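Local coordinates for pectate lyase (Cellvibrio cellulosa, PDB 1GXM), which cleaves polygalacturonic acid by anti-beta-elimination, this chain being the family 10 polysaccharide lyase catalytic module of a larger protein, at residues A[179-184]-A[190-195]. Sequence-based numbering, arbitrary orientation.
Sequences LKAQWK and TVWCAQ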
loop_
_atom_site.group_PDB
_atom_site.type_symbol
_atom_site.label_atom_id
_atom_site.label_comp_id
_atom_site.label_asym_id
_atom_site.label_seq_id
_atom_site.Cartn_x
_atom_site.Cartn_y
_atom_site.Cartn_z
ATOM N N LEU A 179 -13.333 1.839 -3.323
ATOM C CA LEU A 179 -14.485 1.172 -3.898
ATOM C C LEU A 179 -14.832 1.750 -5.268
ATOM O O LEU A 179 -15.150 1.004 -6.186
ATOM C CB LEU A 179 -15.681 1.280 -2.971
ATOM C CG LEU A 179 -15.567 0.524 -1.660
ATOM C CD1 LEU A 179 -16.727 0.888 -0.741
ATOM C CD2 LEU A 179 -15.472 -0.985 -1.867
ATOM N N LYS A 180 -14.746 3.073 -5.414
ATOM C CA LYS A 180 -15.024 3.721 -6.694
ATOM C C LYS A 180 -13.939 3.430 -7.733
ATOM O O LYS A 180 -14.201 3.380 -8.929
ATOM C CB LYS A 180 -15.189 5.217 -6.507
ATOM C CG LYS A 180 -16.539 5.583 -5.971
ATOM C CD LYS A 180 -16.609 7.056 -5.681
ATOM C CE LYS A 180 -18.033 7.473 -5.352
ATOM N NZ LYS A 180 -18.538 6.724 -4.196
ATOM N N ALA A 181 -12.712 3.220 -7.267
ATOM C CA ALA A 181 -11.590 3.018 -8.170
ATOM C C ALA A 181 -11.478 1.591 -8.664
ATOM O O ALA A 181 -10.829 1.328 -9.671
ATOM C CB ALA A 181 -10.304 3.440 -7.510
ATOM N N GLN A 182 -12.063 0.657 -7.932
ATOM C CA GLN A 182 -11.935 -0.745 -8.252
ATOM C C GLN A 182 -12.393 -0.963 -9.676
ATOM O O GLN A 182 -13.465 -0.525 -10.079
ATOM C CB GLN A 182 -12.719 -1.597 -7.268
ATOM C CG GLN A 182 -12.407 -3.092 -7.363
ATOM C CD GLN A 182 -13.064 -3.883 -6.245
ATOM O OE1 GLN A 182 -13.863 -3.338 -5.478
ATOM N NE2 GLN A 182 -12.723 -5.151 -6.135
ATOM N N TRP A 183 -11.564 -1.628 -10.455
ATOM C CA TRP A 183 -11.755 -1.694 -11.893
ATOM C C TRP A 183 -12.799 -2.709 -12.297
ATOM O O TRP A 183 -12.767 -3.852 -11.873
ATOM C CB TRP A 183 -10.435 -2.033 -12.568
ATOM C CG TRP A 183 -10.532 -2.117 -14.035
ATOM C CD1 TRP A 183 -10.493 -3.243 -14.771
ATOM C CD2 TRP A 183 -10.671 -1.031 -14.950
ATOM N NE1 TRP A 183 -10.608 -2.944 -16.106
ATOM C CE2 TRP A 183 -10.693 -1.583 -16.244
ATOM C CE3 TRP A 183 -10.723 0.362 -14.811
ATOM C CZ2 TRP A 183 -10.807 -0.802 -17.387
ATOM C CZ3 TRP A 183 -10.848 1.134 -15.949
ATOM C CH2 TRP A 183 -10.889 0.546 -17.219
ATOM N N LYS A 184 -13.718 -2.263 -13.145
ATOM C CA LYS A 184 -14.746 -3.122 -13.701
ATOM C C LYS A 184 -14.275 -3.499 -15.078
ATOM O O LYS A 184 -14.182 -2.682 -15.994
ATOM C CB LYS A 184 -16.087 -2.418 -13.743
ATOM C CG LYS A 184 -16.675 -2.196 -12.366
ATOM C CD LYS A 184 -17.844 -1.174 -12.301
ATOM C CE LYS A 184 -18.627 -0.986 -13.563
ATOM N NZ LYS A 184 -19.417 0.287 -13.525
ATOM N N THR A 190 -12.851 -6.222 -10.343
ATOM C CA THR A 190 -11.543 -6.871 -10.238
ATOM C C THR A 190 -10.726 -6.229 -9.141
ATOM O O THR A 190 -11.051 -6.378 -7.992
ATOM C CB THR A 190 -10.801 -6.924 -11.598
ATOM O OG1 THR A 190 -10.590 -5.615 -12.140
ATOM C CG2 THR A 190 -11.637 -7.706 -12.633
ATOM N N VAL A 191 -9.660 -5.518 -9.495
ATOM C CA VAL A 191 -8.731 -4.970 -8.515
ATOM C C VAL A 191 -8.351 -3.544 -8.919
ATOM O O VAL A 191 -9.188 -2.827 -9.460
ATOM C CB VAL A 191 -7.534 -5.905 -8.251
ATOM C CG1 VAL A 191 -8.010 -7.181 -7.599
ATOM C CG2 VAL A 191 -6.726 -6.195 -9.516
ATOM N N TRP A 192 -7.122 -3.131 -8.632
ATOM C CA TRP A 192 -6.717 -1.758 -8.793
ATOM C C TRP A 192 -5.413 -1.694 -9.543
ATOM O O TRP A 192 -4.612 -2.613 -9.523
ATOM C CB TRP A 192 -6.509 -1.067 -7.419
ATOM C CG TRP A 192 -7.760 -1.036 -6.626
ATOM C CD1 TRP A 192 -8.654 -0.017 -6.561
ATOM C CD2 TRP A 192 -8.318 -2.106 -5.858
ATOM N NE1 TRP A 192 -9.718 -0.375 -5.785
ATOM C CE2 TRP A 192 -9.542 -1.651 -5.335
ATOM C CE3 TRP A 192 -7.887 -3.391 -5.531
ATOM C CZ2 TRP A 192 -10.352 -2.447 -4.533
ATOM C CZ3 TRP A 192 -8.676 -4.177 -4.749
ATOM C CH2 TRP A 192 -9.913 -3.719 -4.273
ATOM N N CYS A 193 -5.199 -0.565 -10.183
ATOM C CA CYS A 193 -3.904 -0.179 -10.709
ATOM C C CYS A 193 -3.040 0.304 -9.565
ATOM O O CYS A 193 -3.516 0.671 -8.517
ATOM C CB CYS A 193 -4.093 0.946 -11.741
ATOM S SG CYS A 193 -2.656 1.255 -12.757
ATOM N N ALA A 194 -1.734 0.332 -9.775
ATOM C CA ALA A 194 -0.840 0.831 -8.742
ATOM C C ALA A 194 -1.066 2.308 -8.463
ATOM O O ALA A 194 -0.738 2.792 -7.400
ATOM C CB ALA A 194 0.586 0.577 -9.076
ATOM N N GLN A 195 -1.632 3.021 -9.420
ATOM C CA GLN A 195 -1.995 4.402 -9.198
ATOM C C GLN A 195 -3.208 4.729 -10.049
ATOM O O GLN A 195 -3.361 4.203 -11.147
ATOM C CB GLN A 195 -0.836 5.364 -9.453
ATOM C CG GLN A 195 -0.178 5.223 -10.773
ATOM C CD GLN A 195 0.660 3.965 -10.922
ATOM O OE1 GLN A 195 1.438 3.620 -10.017
ATOM N NE2 GLN A 195 0.559 3.315 -12.061
#
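Trp183 pairs with residues 190-191 of the segment 190-195 through two backbone hydrogen bonds, its N giving a nearly straight one to Val191 O (2.8 Å) and its O accepting a more bent one from Thr190 N (2.8 Å). Thr190 OG1 donates to the same Trp183 O at 2.8 Å, from above the carbonyl plane, so one residue grips that oxygen twice. Thr190 OG1 also lies in the plane of the Trp183 indole, at its edge, 3.5 Å from Trp183 CD1. Within this catalytic module, of the six-hairpin clan, the chain leaves helix 161-181 and, after the short strands 184-185 and 188-189, returns against the helix's C-terminal end, where helices 219-226 and 233-246 also pack. There the extended side chain of Gln182, with CG anti to its backbone N (chi1 -168°), runs over one face of the Trp192 indole, amide and ring planes only 21° apart and Gln182 CD 3.5 Å from Trp192 CZ2. Gln182 NE2 reaches Thr190 O (2.8 Å) and also bonds Ala238 O of helix 233-246, two acceptors that fix the amide's rotation. Ala181 CB meets the indole edge at Trp192 CD1 (3.9 Å), while Trp192 NE1 donates to Ile178 O in the helix's last turn.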